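Local coordinates for TRAP dicarboxylate transporter, DctP subunit (Ochrobactrum anthropi, PDB 4P47), which probably binds a small organic acid in the periplasm and hands it to the membrane subunits of a TRAP transporter, at residues A[162-167]-A[302-307]; A[184-189]-A[306-311]; A[88-93]-A[142-147]; A[74-79]-A[95-100]; A[217-222]-A[284-289]. One frame throughout, in Å; residues are numbered along the deposited sequence. Where two conformers were deposited one is given.

Interaction 1 of 5, residues A[162-167]-A[302-307]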
# COMPACT_ATOMS: atom_id res chain seq x y z
N ALA A 162 15.50 -17.25 -0.54
CA ALA A 162 16.56 -16.28 -0.27
C ALA A 162 17.11 -15.63 -1.55
O ALA A 162 17.94 -14.70 -1.48
CB ALA A 162 17.66 -16.94 0.53
N LYS A 163 16.68 -16.12 -2.70
CA LYS A 163 17.22 -15.70 -3.98
C LYS A 163 16.30 -16.19 -5.08
O LYS A 163 15.40 -17.00 -4.84
CB LYS A 163 18.63 -16.28 -4.17
CG LYS A 163 18.69 -17.79 -4.19
CD LYS A 163 20.10 -18.33 -4.35
CE LYS A 163 20.13 -19.84 -4.26
NZ LYS A 163 19.74 -20.29 -2.90
N LEU A 164 16.52 -15.68 -6.29
CA LEU A 164 15.69 -15.97 -7.45
C LEU A 164 15.46 -17.46 -7.71
O LEU A 164 14.33 -17.91 -7.94
CB LEU A 164 16.36 -15.33 -8.68
CG LEU A 164 15.72 -15.57 -10.04
CD1 LEU A 164 14.37 -14.93 -10.06
CD2 LEU A 164 16.59 -15.01 -11.16
N GLU A 165 16.53 -18.23 -7.66
CA GLU A 165 16.48 -19.63 -7.99
C GLU A 165 15.52 -20.38 -7.05
O GLU A 165 14.90 -21.37 -7.44
CB GLU A 165 17.91 -20.19 -7.92
CG GLU A 165 18.86 -19.71 -9.06
CD GLU A 165 19.48 -18.31 -8.87
OE1 GLU A 165 19.31 -17.65 -7.83
OE2 GLU A 165 20.17 -17.86 -9.81
N ASP A 166 15.38 -19.87 -5.82
CA ASP A 166 14.48 -20.48 -4.83
C ASP A 166 13.00 -20.29 -5.18
O ASP A 166 12.13 -21.01 -4.67
CB ASP A 166 14.73 -19.90 -3.43
CG ASP A 166 16.15 -20.12 -2.93
OD1 ASP A 166 16.85 -21.00 -3.48
OD2 ASP A 166 16.55 -19.41 -1.98
N ILE A 167 12.71 -19.30 -6.01
CA ILE A 167 11.32 -18.99 -6.38
C ILE A 167 10.88 -19.82 -7.58
O ILE A 167 9.69 -20.06 -7.79
CB ILE A 167 11.14 -17.49 -6.70
CG1 ILE A 167 11.48 -16.64 -5.48
CG2 ILE A 167 9.73 -17.17 -7.16
CD1 ILE A 167 11.65 -15.18 -5.81
N THR A 302 18.77 -5.99 -4.80
CA THR A 302 19.21 -5.42 -6.06
C THR A 302 19.29 -6.49 -7.13
O THR A 302 18.95 -6.27 -8.28
CB THR A 302 20.55 -4.70 -5.87
OG1 THR A 302 20.34 -3.54 -5.08
CG2 THR A 302 21.20 -4.30 -7.21
N ARG A 303 19.78 -7.67 -6.77
CA ARG A 303 19.87 -8.78 -7.71
C ARG A 303 18.48 -9.16 -8.26
O ARG A 303 18.32 -9.42 -9.46
CB ARG A 303 20.54 -9.98 -7.01
CG ARG A 303 21.07 -11.09 -7.90
CD ARG A 303 21.93 -12.11 -7.09
NE ARG A 303 23.25 -11.58 -6.78
CZ ARG A 303 24.32 -11.69 -7.57
NH1 ARG A 303 25.48 -11.16 -7.21
NH2 ARG A 303 24.22 -12.33 -8.71
N LEU A 304 17.46 -9.14 -7.40
CA LEU A 304 16.08 -9.44 -7.82
C LEU A 304 15.53 -8.32 -8.68
O LEU A 304 14.97 -8.57 -9.77
CB LEU A 304 15.17 -9.65 -6.60
CG LEU A 304 15.48 -10.91 -5.82
CD1 LEU A 304 14.73 -10.91 -4.50
CD2 LEU A 304 15.15 -12.16 -6.61
N ARG A 305 15.74 -7.08 -8.26
CA ARG A 305 15.30 -5.93 -9.02
C ARG A 305 15.89 -5.95 -10.43
O ARG A 305 15.19 -5.75 -11.42
CB ARG A 305 15.72 -4.65 -8.30
CG ARG A 305 15.18 -3.38 -8.96
CD ARG A 305 15.75 -2.11 -8.31
NE ARG A 305 15.41 -2.02 -6.90
CZ ARG A 305 16.25 -2.12 -5.88
NH1 ARG A 305 17.55 -2.29 -6.07
NH2 ARG A 305 15.78 -2.01 -4.65
N ASP A 306 17.19 -6.22 -10.53
CA ASP A 306 17.87 -6.22 -11.83
C ASP A 306 17.37 -7.37 -12.71
O ASP A 306 17.24 -7.22 -13.92
CB ASP A 306 19.39 -6.29 -11.67
CG ASP A 306 19.98 -4.99 -11.09
OD1 ASP A 306 19.27 -3.97 -11.04
OD2 ASP A 306 21.16 -5.02 -10.69
N ALA A 307 17.05 -8.51 -12.10
CA ALA A 307 16.57 -9.65 -12.86
C ALA A 307 15.20 -9.40 -13.46
O ALA A 307 14.87 -9.93 -14.52
CB ALA A 307 16.55 -10.91 -11.99

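Interaction 2 of 5, residues A[184-189]-A[306-311]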
# COMPACT_ATOMS: atom_id res chain seq x y z
N PHE A 184 5.89 -11.90 -10.97
CA PHE A 184 6.09 -13.26 -10.49
C PHE A 184 6.49 -14.21 -11.61
O PHE A 184 7.30 -15.12 -11.40
CB PHE A 184 4.90 -13.70 -9.63
CG PHE A 184 5.03 -13.22 -8.20
CD1 PHE A 184 5.75 -13.96 -7.28
CD2 PHE A 184 4.55 -11.98 -7.82
CE1 PHE A 184 5.94 -13.48 -5.99
CE2 PHE A 184 4.75 -11.49 -6.55
CZ PHE A 184 5.43 -12.24 -5.64
N ASN A 185 5.99 -13.98 -12.82
CA ASN A 185 6.49 -14.75 -13.97
C ASN A 185 7.97 -14.47 -14.21
O ASN A 185 8.73 -15.39 -14.48
CB ASN A 185 5.69 -14.48 -15.24
CG ASN A 185 4.43 -15.27 -15.31
OD1 ASN A 185 4.45 -16.47 -15.59
ND2 ASN A 185 3.32 -14.63 -15.06
N ALA A 186 8.40 -13.22 -14.11
CA ALA A 186 9.81 -12.87 -14.28
C ALA A 186 10.68 -13.56 -13.24
O ALA A 186 11.87 -13.82 -13.48
CB ALA A 186 9.99 -11.35 -14.20
N LEU A 187 10.11 -13.82 -12.06
CA LEU A 187 10.82 -14.50 -10.98
C LEU A 187 10.80 -16.03 -11.12
O LEU A 187 11.38 -16.73 -10.28
CB LEU A 187 10.23 -14.09 -9.63
CG LEU A 187 10.42 -12.63 -9.21
CD1 LEU A 187 9.55 -12.31 -8.00
CD2 LEU A 187 11.88 -12.34 -8.95
N GLY A 188 10.13 -16.53 -12.15
CA GLY A 188 10.05 -17.97 -12.37
C GLY A 188 8.90 -18.70 -11.69
O GLY A 188 8.83 -19.94 -11.75
N ALA A 189 7.99 -17.96 -11.07
CA ALA A 189 6.86 -18.55 -10.36
C ALA A 189 5.67 -18.61 -11.29
O ALA A 189 5.64 -17.96 -12.33
CB ALA A 189 6.51 -17.73 -9.12
N ASP A 306 17.19 -6.22 -10.53
CA ASP A 306 17.87 -6.22 -11.83
C ASP A 306 17.37 -7.37 -12.71
O ASP A 306 17.24 -7.22 -13.92
CB ASP A 306 19.39 -6.29 -11.67
CG ASP A 306 19.98 -4.99 -11.09
OD1 ASP A 306 19.27 -3.97 -11.04
OD2 ASP A 306 21.16 -5.02 -10.69
N ALA A 307 17.05 -8.51 -12.10
CA ALA A 307 16.57 -9.65 -12.86
C ALA A 307 15.20 -9.40 -13.46
O ALA A 307 14.87 -9.93 -14.52
CB ALA A 307 16.55 -10.91 -11.99
N VAL A 308 14.38 -8.57 -12.81
CA VAL A 308 13.04 -8.35 -13.30
C VAL A 308 12.91 -7.06 -14.11
O VAL A 308 11.94 -6.87 -14.83
CB VAL A 308 11.96 -8.40 -12.18
CG1 VAL A 308 12.07 -9.73 -11.42
CG2 VAL A 308 12.06 -7.24 -11.22
N LYS A 309 13.92 -6.19 -14.06
CA LYS A 309 13.83 -4.91 -14.72
C LYS A 309 13.46 -4.98 -16.21
O LYS A 309 12.63 -4.19 -16.66
CB LYS A 309 15.15 -4.15 -14.59
CG LYS A 309 15.08 -2.77 -15.23
CD LYS A 309 16.34 -1.95 -15.01
CE LYS A 309 16.16 -0.51 -15.47
NZ LYS A 309 15.88 -0.42 -16.94
N PRO A 310 14.09 -5.87 -16.99
CA PRO A 310 13.73 -5.85 -18.42
C PRO A 310 12.25 -6.17 -18.69
O PRO A 310 11.70 -5.73 -19.69
CB PRO A 310 14.64 -6.93 -19.04
CG PRO A 310 15.78 -7.08 -18.06
CD PRO A 310 15.17 -6.83 -16.70
N ILE A 311 11.63 -6.93 -17.79
CA ILE A 311 10.21 -7.23 -17.89
C ILE A 311 9.40 -6.01 -17.45
O ILE A 311 8.49 -5.56 -18.15
CB ILE A 311 9.83 -8.47 -17.04
CG1 ILE A 311 10.37 -9.75 -17.68
CG2 ILE A 311 8.33 -8.60 -16.90
CD1 ILE A 311 11.85 -10.03 -17.40
O HOH W 1 13.86 -12.66 -15.02

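Interaction 3 of 5, residues A[88-93]-A[142-147]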
# COMPACT_ATOMS: atom_id res chain seq x y z
N VAL A 88 -20.18 9.72 -1.51
CA VAL A 88 -19.38 9.46 -0.31
C VAL A 88 -18.29 10.53 -0.37
O VAL A 88 -17.66 10.69 -1.41
CB VAL A 88 -18.78 8.05 -0.34
CG1 VAL A 88 -17.86 7.83 0.83
CG2 VAL A 88 -19.91 7.02 -0.35
N GLU A 89 -18.06 11.27 0.71
CA GLU A 89 -17.10 12.39 0.67
C GLU A 89 -15.65 11.97 0.69
O GLU A 89 -14.82 12.57 -0.00
CB GLU A 89 -17.31 13.36 1.82
CG GLU A 89 -18.57 14.22 1.69
CD GLU A 89 -19.85 13.48 2.02
OE1 GLU A 89 -19.82 12.46 2.73
OE2 GLU A 89 -20.92 13.95 1.56
N MET A 90 -15.31 10.99 1.52
CA MET A 90 -13.90 10.62 1.69
C MET A 90 -13.68 9.13 1.71
O MET A 90 -14.55 8.36 2.10
CB MET A 90 -13.32 11.20 3.00
CG MET A 90 -12.99 12.68 2.94
SD MET A 90 -12.13 13.34 4.41
CE MET A 90 -10.59 12.42 4.24
N THR A 91 -12.49 8.71 1.30
CA THR A 91 -12.08 7.33 1.45
C THR A 91 -10.56 7.28 1.52
O THR A 91 -9.86 8.26 1.21
CB THR A 91 -12.62 6.44 0.32
OG1 THR A 91 -12.47 5.07 0.67
CG2 THR A 91 -11.89 6.70 -0.97
N VAL A 92 -10.06 6.13 1.96
CA VAL A 92 -8.64 5.82 1.92
C VAL A 92 -8.48 4.40 1.38
O VAL A 92 -9.22 3.51 1.76
CB VAL A 92 -7.98 6.03 3.32
CG1 VAL A 92 -8.69 5.20 4.41
CG2 VAL A 92 -6.50 5.74 3.26
N MET A 93 -7.57 4.21 0.44
CA MET A 93 -7.39 2.88 -0.16
C MET A 93 -6.02 2.79 -0.79
O MET A 93 -5.35 3.79 -0.99
CB MET A 93 -8.43 2.62 -1.26
CG MET A 93 -8.25 3.53 -2.47
SD MET A 93 -9.52 3.27 -3.76
CE MET A 93 -10.88 4.02 -2.91
N ILE A 142 -9.75 14.59 -5.19
CA ILE A 142 -8.70 15.40 -4.61
C ILE A 142 -7.88 14.52 -3.67
O ILE A 142 -8.44 13.94 -2.71
CB ILE A 142 -9.29 16.56 -3.78
CG1 ILE A 142 -10.25 17.41 -4.64
CG2 ILE A 142 -8.20 17.43 -3.17
CD1 ILE A 142 -9.62 18.12 -5.81
N GLY A 143 -6.58 14.45 -3.89
CA GLY A 143 -5.69 13.72 -2.99
C GLY A 143 -5.25 14.57 -1.82
O GLY A 143 -4.86 15.73 -1.97
N LEU A 144 -5.32 14.04 -0.62
CA LEU A 144 -4.96 14.78 0.59
C LEU A 144 -3.62 14.36 1.20
O LEU A 144 -2.84 15.21 1.64
CB LEU A 144 -6.07 14.64 1.62
CG LEU A 144 -7.42 15.23 1.24
CD1 LEU A 144 -8.47 14.87 2.27
CD2 LEU A 144 -7.31 16.77 1.10
N ALA A 145 -3.34 13.06 1.24
CA ALA A 145 -2.14 12.54 1.89
C ALA A 145 -1.99 11.08 1.52
O ALA A 145 -2.96 10.44 1.08
CB ALA A 145 -2.22 12.68 3.41
N TYR A 146 -0.79 10.57 1.68
CA TYR A 146 -0.54 9.14 1.62
C TYR A 146 -0.36 8.60 3.02
O TYR A 146 0.38 9.17 3.83
CB TYR A 146 0.70 8.83 0.77
CG TYR A 146 0.58 9.22 -0.67
CD1 TYR A 146 -0.09 8.41 -1.56
CD2 TYR A 146 1.13 10.40 -1.15
CE1 TYR A 146 -0.23 8.75 -2.89
CE2 TYR A 146 1.01 10.73 -2.48
CZ TYR A 146 0.34 9.91 -3.34
OH TYR A 146 0.21 10.23 -4.69
N TRP A 147 -1.06 7.51 3.32
CA TRP A 147 -0.89 6.77 4.56
C TRP A 147 -0.29 5.40 4.20
O TRP A 147 0.04 5.16 3.03
CB TRP A 147 -2.24 6.59 5.26
CG TRP A 147 -2.89 7.84 5.81
CD1 TRP A 147 -2.46 9.13 5.71
CD2 TRP A 147 -4.11 7.87 6.53
NE1 TRP A 147 -3.35 9.96 6.36
CE2 TRP A 147 -4.38 9.20 6.86
CE3 TRP A 147 -5.03 6.88 6.92
CZ2 TRP A 147 -5.52 9.58 7.56
CZ3 TRP A 147 -6.15 7.24 7.62
CH2 TRP A 147 -6.40 8.58 7.92

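Interaction 4 of 5, residues A[74-79]-A[95-100]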
# COMPACT_ATOMS: atom_id res chain seq x y z
N GLY A 74 -19.20 -0.65 0.34
CA GLY A 74 -18.79 -1.25 -0.92
C GLY A 74 -17.30 -1.47 -1.01
O GLY A 74 -16.53 -1.09 -0.11
N SER A 75 -16.87 -2.10 -2.09
CA SER A 75 -15.45 -2.31 -2.35
C SER A 75 -14.74 -0.98 -2.52
O SER A 75 -15.38 0.05 -2.74
CB SER A 75 -15.26 -3.15 -3.61
OG SER A 75 -15.58 -2.40 -4.76
N ASP A 76 -13.41 -1.00 -2.46
CA ASP A 76 -12.67 0.24 -2.68
C ASP A 76 -12.92 0.83 -4.08
O ASP A 76 -13.19 2.02 -4.20
CB ASP A 76 -11.18 0.03 -2.37
CG ASP A 76 -10.92 -0.11 -0.88
OD1 ASP A 76 -11.76 0.28 -0.06
OD2 ASP A 76 -9.84 -0.64 -0.54
N PRO A 77 -12.87 0.01 -5.16
CA PRO A 77 -13.22 0.55 -6.48
C PRO A 77 -14.65 1.14 -6.58
O PRO A 77 -14.90 2.12 -7.27
CB PRO A 77 -13.08 -0.68 -7.40
CG PRO A 77 -12.15 -1.57 -6.70
CD PRO A 77 -12.35 -1.36 -5.23
N GLN A 78 -15.59 0.50 -5.90
CA GLN A 78 -16.96 1.01 -5.88
C GLN A 78 -16.98 2.38 -5.19
O GLN A 78 -17.54 3.35 -5.72
CB GLN A 78 -17.89 0.02 -5.19
CG GLN A 78 -19.34 0.49 -5.12
CD GLN A 78 -20.23 -0.44 -4.32
OE1 GLN A 78 -19.79 -1.51 -3.87
NE2 GLN A 78 -21.48 -0.04 -4.12
N THR A 79 -16.35 2.48 -4.03
CA THR A 79 -16.34 3.73 -3.28
C THR A 79 -15.58 4.83 -4.01
O THR A 79 -15.94 5.99 -3.94
CB THR A 79 -15.86 3.49 -1.85
OG1 THR A 79 -16.89 2.76 -1.17
CG2 THR A 79 -15.59 4.79 -1.10
N ALA A 95 -3.18 2.98 -3.20
CA ALA A 95 -3.11 3.94 -4.29
C ALA A 95 -3.03 3.31 -5.67
O ALA A 95 -3.43 3.92 -6.65
CB ALA A 95 -1.95 4.90 -4.07
N GLY A 96 -2.55 2.08 -5.76
CA GLY A 96 -2.46 1.40 -7.04
C GLY A 96 -3.82 1.15 -7.66
O GLY A 96 -3.92 0.98 -8.88
N ILE A 97 -4.86 1.14 -6.85
CA ILE A 97 -6.21 0.97 -7.36
C ILE A 97 -6.57 2.10 -8.35
O ILE A 97 -7.40 1.91 -9.24
CB ILE A 97 -7.22 0.86 -6.21
CG1 ILE A 97 -6.91 -0.37 -5.36
CG2 ILE A 97 -8.68 0.81 -6.74
CD1 ILE A 97 -7.70 -0.41 -4.04
N LEU A 98 -5.95 3.26 -8.18
CA LEU A 98 -6.23 4.40 -9.05
C LEU A 98 -5.81 4.21 -10.49
O LEU A 98 -6.25 4.98 -11.35
CB LEU A 98 -5.56 5.66 -8.51
CG LEU A 98 -6.35 6.31 -7.39
CD1 LEU A 98 -5.48 7.20 -6.53
CD2 LEU A 98 -7.52 7.11 -7.95
N SER A 99 -4.98 3.22 -10.79
CA SER A 99 -4.35 3.16 -12.11
C SER A 99 -5.36 3.12 -13.28
O SER A 99 -5.05 3.60 -14.37
CB SER A 99 -3.38 1.98 -12.21
OG SER A 99 -4.04 0.74 -12.10
N SER A 100 -6.55 2.55 -13.07
CA SER A 100 -7.55 2.54 -14.14
C SER A 100 -8.29 3.89 -14.25
O SER A 100 -9.12 4.09 -15.16
CB SER A 100 -8.53 1.38 -13.97
OG SER A 100 -9.28 1.52 -12.79

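Interaction 5 of 5, residues A[217-222]-A[284-289]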
# COMPACT_ATOMS: atom_id res chain seq x y z
N ASN A 217 -1.76 -10.36 7.14
CA ASN A 217 -2.62 -11.42 6.65
C ASN A 217 -2.21 -12.78 7.19
O ASN A 217 -3.05 -13.66 7.36
CB ASN A 217 -2.58 -11.46 5.12
CG ASN A 217 -3.03 -10.16 4.49
OD1 ASN A 217 -2.42 -9.11 4.68
ND2 ASN A 217 -4.09 -10.24 3.68
N ILE A 218 -0.91 -12.98 7.42
CA ILE A 218 -0.43 -14.26 7.92
C ILE A 218 -1.09 -14.59 9.26
O ILE A 218 -1.49 -15.73 9.51
CB ILE A 218 1.11 -14.27 8.04
CG1 ILE A 218 1.74 -14.08 6.66
CG2 ILE A 218 1.60 -15.58 8.67
CD1 ILE A 218 3.21 -13.74 6.66
N ILE A 219 -1.19 -13.58 10.12
CA ILE A 219 -1.86 -13.75 11.39
C ILE A 219 -3.38 -13.79 11.21
O ILE A 219 -4.04 -14.72 11.70
CB ILE A 219 -1.45 -12.65 12.37
CG1 ILE A 219 0.05 -12.77 12.71
CG2 ILE A 219 -2.34 -12.70 13.61
CD1 ILE A 219 0.47 -14.02 13.44
N ASN A 220 -3.95 -12.81 10.52
CA ASN A 220 -5.40 -12.68 10.43
C ASN A 220 -6.07 -13.90 9.80
O ASN A 220 -7.12 -14.36 10.27
CB ASN A 220 -5.78 -11.41 9.65
CG ASN A 220 -5.24 -10.14 10.30
OD1 ASN A 220 -4.95 -10.12 11.50
ND2 ASN A 220 -5.11 -9.08 9.52
N ALA A 221 -5.46 -14.44 8.75
CA ALA A 221 -6.00 -15.61 8.05
C ALA A 221 -5.37 -16.92 8.52
O ALA A 221 -5.66 -17.98 7.96
CB ALA A 221 -5.83 -15.44 6.55
N LYS A 222 -4.50 -16.85 9.52
CA LYS A 222 -3.85 -18.03 10.09
C LYS A 222 -3.04 -18.84 9.08
O LYS A 222 -2.95 -20.06 9.13
CB LYS A 222 -4.88 -18.93 10.79
CG LYS A 222 -5.76 -18.17 11.77
CD LYS A 222 -6.74 -19.13 12.46
CE LYS A 222 -7.66 -18.42 13.43
NZ LYS A 222 -6.90 -17.92 14.60
N ASP A 284 6.80 -10.44 15.50
CA ASP A 284 7.07 -11.17 16.74
C ASP A 284 6.18 -12.41 16.81
O ASP A 284 6.66 -13.52 17.11
CB ASP A 284 6.76 -10.30 17.96
CG ASP A 284 7.72 -9.13 18.13
OD1 ASP A 284 8.88 -9.23 17.70
OD2 ASP A 284 7.30 -8.12 18.76
N GLU A 285 4.89 -12.22 16.55
CA GLU A 285 3.92 -13.30 16.61
C GLU A 285 4.20 -14.36 15.57
O GLU A 285 4.17 -15.55 15.85
CB GLU A 285 2.51 -12.72 16.48
CG GLU A 285 2.17 -11.88 17.70
CD GLU A 285 0.94 -11.03 17.52
OE1 GLU A 285 0.39 -10.98 16.41
OE2 GLU A 285 0.53 -10.40 18.53
N ILE A 286 4.50 -13.94 14.35
CA ILE A 286 4.81 -14.87 13.27
C ILE A 286 5.99 -15.78 13.66
O ILE A 286 5.95 -17.00 13.47
CB ILE A 286 5.09 -14.10 11.97
CG1 ILE A 286 3.77 -13.50 11.47
CG2 ILE A 286 5.72 -14.99 10.93
CD1 ILE A 286 3.93 -12.45 10.36
N LYS A 287 7.04 -15.19 14.20
CA LYS A 287 8.19 -15.99 14.58
C LYS A 287 7.83 -17.00 15.67
O LYS A 287 8.28 -18.14 15.63
CB LYS A 287 9.33 -15.08 15.01
CG LYS A 287 9.92 -14.31 13.81
CD LYS A 287 10.90 -13.25 14.22
CE LYS A 287 11.39 -12.50 12.99
NZ LYS A 287 12.28 -11.37 13.35
N LYS A 288 6.96 -16.62 16.61
CA LYS A 288 6.59 -17.52 17.70
C LYS A 288 5.70 -18.66 17.24
O LYS A 288 5.56 -19.66 17.94
CB LYS A 288 5.96 -16.71 18.83
CG LYS A 288 7.03 -15.84 19.51
CD LYS A 288 6.59 -15.13 20.80
CE LYS A 288 6.96 -15.91 22.09
NZ LYS A 288 8.42 -16.22 22.28
N THR A 289 5.11 -18.57 16.05
CA THR A 289 4.35 -19.68 15.50
C THR A 289 5.28 -20.75 14.91
O THR A 289 4.80 -21.82 14.50
CB THR A 289 3.34 -19.26 14.41
OG1 THR A 289 4.03 -18.89 13.20
CG2 THR A 289 2.44 -18.18 14.89

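Interaction 1 of 5, residues A[162-167]-A[302-307]
Leu164 meets Leu304 and Ala307 where a short helical turn, 164-167, leans on the long helix 298-312, two neighbouring pieces of the TRAP solute-binding fold. The tight part is the fit of one methyl against the backbone and CB of Leu164. CD2 of Leu304 sits 3.8 Å from Leu164 N and 4.0 Å from Leu164 CB, so the leucine covers the start of the turn more than it meets the other leucine's branches. With CG anti to its own carbonyl carbon (chi1 -69°), Leu304 brings that methyl across the gap, and Phe112, Leu296 and Leu187 close in around the same buried side chain. Packing is looser toward solvent. There Leu164, its CG swung anti to the backbone N (chi1 177°), lays CD2 on Ala307 CB at 4.2 Å, a light methyl-to-methyl touch between partly exposed residues. No hydrogen bond joins the segments. The polar work is done on the far side of the turn from the helix, where Lys163 leads outward and its NZ makes a salt bridge to Asp166 OD1 of 3.0 Å, met on the syn side of the carboxylate. Asp166 OD2 uses its anti lone pair for Ala162 N, 2.8 Å away with an N-H...O angle of 161°.

Interaction 2 of 5, residues A[184-189]-A[306-311]
Ala186 and Val308 bring the two backbones together, their CA atoms 5.6 Å apart, where helix 178-186 ends in a Schellman motif beside helix 298-312. The Schellman turn is closed by Ala189 N to Phe184 O and Gly188 N to Asn185 O; Gly188 takes positive phi (89°), a conformation in which a CB would press on the carbonyl before it. The partner helix is kinked by Pro310, which has no N-H to give, and Ile311 N makes only a weak bond to Val308 O in place of the regular helical one. The small side chain of Ala186 probably helps the two helices to approach this closely. Its CB faces Val308 CG1 at 3.8 Å, while Ile311 lies over the same methyl with its whole branched chain, CG1 at 3.8 Å from Ala186 CB and CD1 hardly farther. Val308 CG1 is also the most tightly packed atom of the contact, since Leu187 CD2 comes in obliquely to 3.6 Å from it; chi1 of -55° turns that methyl away from the valine's own carbonyl. Leu187, buried, rests behind on Leu164 and Ile167, and Val308 continues onto Leu183. Alongside this apolar patch a water bridges the carbonyls of Ala186, at the helix end, and Ala307, just before the kink, donating one hydrogen to Ala186 O at 2.8 Å and the other to Ala307 O at 3.0 Å.

Interaction 3 of 5, residues A[88-93]-A[142-147]
Leu144 and Trp147 reach across to Met90 and Val92, joining strands 141-156 and 90-94 through side chains alone; the CA atoms of Val92 and Trp147 are still 8.2 Å apart, and no hydrogen bond passes between the segments. Following 142-147, the first residue to touch is Leu144. Its CD1 meets the end methyl of Met90, CE, at 3.8 Å, the two chains crossing at about a right angle. The methionine gets there by a bend at its last torsion (chi3 65°), which turns CE toward the leucine. Leu144 also leaves the extended conformation, with psi at -41°. Beyond this break, three residues on, Trp147 comes round to the same neighbouring strand, where it meets Val92. The indole offers CE3 of its six-membered ring to Val92 CG2 at 4.1 Å, an oblique approach with the side chains again crossing nearly perpendicular. The contact is thus two separate methyl touches within a mostly buried core. Strand 229-245 is the common neighbour, pairing antiparallel with both strands and sending Val242 onto Met90 and Trp147, while helix 254-288 covers Leu144 and the indole, the first through Ile260 and the second through Ala267, Arg268 and Gln271.

Interaction 4 of 5, residues A[74-79]-A[95-100]
The 2.9 Å bond from Thr79 N to Ser75 O forms the first turn of helix 76-85, the turn that sets Asp76 and Pro77 against Ile97. Ser75 secures the same turn with its side chain: OG, at the N-cap, accepts from Gln78 N at 3.1 Å, the N-H...O angle being 157°. In return Gln78 OE1 reaches back to Ser75 N, a weak bond of 3.5 Å, and the pair makes a capping box. Across the contact nothing polar is exchanged. Ile97, in the 3-10 segment that follows strand 90-94, spreads its two branches over neighbouring helix residues. CD1, at the end of the longer arm, comes to 3.9 Å from Asp76 CB, crossing the aspartate at about a right angle and also lying close to OD2. The other methyl, CG2, stands anti to the backbone N and meets Pro77 CG at 4.2 Å. Pro77 is exposed, and this is a shallow surface contact rather than a piece of core; Asp76 also packs on Met93 and Ala37. What results is a capping box at the start of helix 76-85, packed through Ile97 on the 3-10 turn that follows strand 90-94 in this solute-binding fold.

Interaction 5 of 5, residues A[217-222]-A[284-289]
Ile219 reaches from helix 216-220 toward Glu285 and Ile286 near the end of the long helix 254-288. From CB, which points at the opposite helix, the longer arm starts out anti to the carbonyl carbon (chi1 -65°). Its CG1 lies 4.0 Å from Ile286 CG1 and 4.1 Å from Glu285 OE1, and at the tip CD1 settles between the two neighbours, 3.9 Å from Ile286 CG1 and equally far from Glu285 CB. An alanine here would remove both of these carbons, and Ile286 CG1 and the aliphatic root of Glu285 would probably be left facing a gap between the helices. Next to it Ile218 adds a second, deeper contact, its CD1 meeting Ile286 CD1 at 4.0 Å with the chains nearly perpendicular. Leu230 and Met291 pack on this buried pair, while Tyr224 touches Ile219. Both segments lie where helices finish. Lys222 takes positive phi in a Schellman motif, and in the partner segment Ile286 O receives two bonds from one residue, Thr289 N at 3.1 Å and Thr289 OG1 at 2.7 Å. No hydrogen bond or salt bridge crosses between the segments, so the helix ends are held by the fit of three isoleucines, with Glu285 lending its CB, and its carboxylate OE1 lying alongside Ile219 CG1 at the exposed margin.

Overall arrangement
Along the chain interactions 3 and 4 come first, their segments alternating; interactions 1 and 2 follow and share Asp306 and Ala307 of helix 298-312, with interaction 5 falling between their two halves. The centres of interactions 1 and 2 lie about 8 Å apart, and Leu304 touches Leu187 between them; those of 3 and 4 lie about 11 Å apart, with Met93 packed on Asp76. Interactions 1 and 3 sit on opposite sides of the chain's centre, their centres about 35 Å apart. Interaction 5 touches none of the others, yet helix 254-288 runs from it to interaction 3. Strand 229-245 also borders 3, 4 and 5, tying distant regions of this binding protein into one framework.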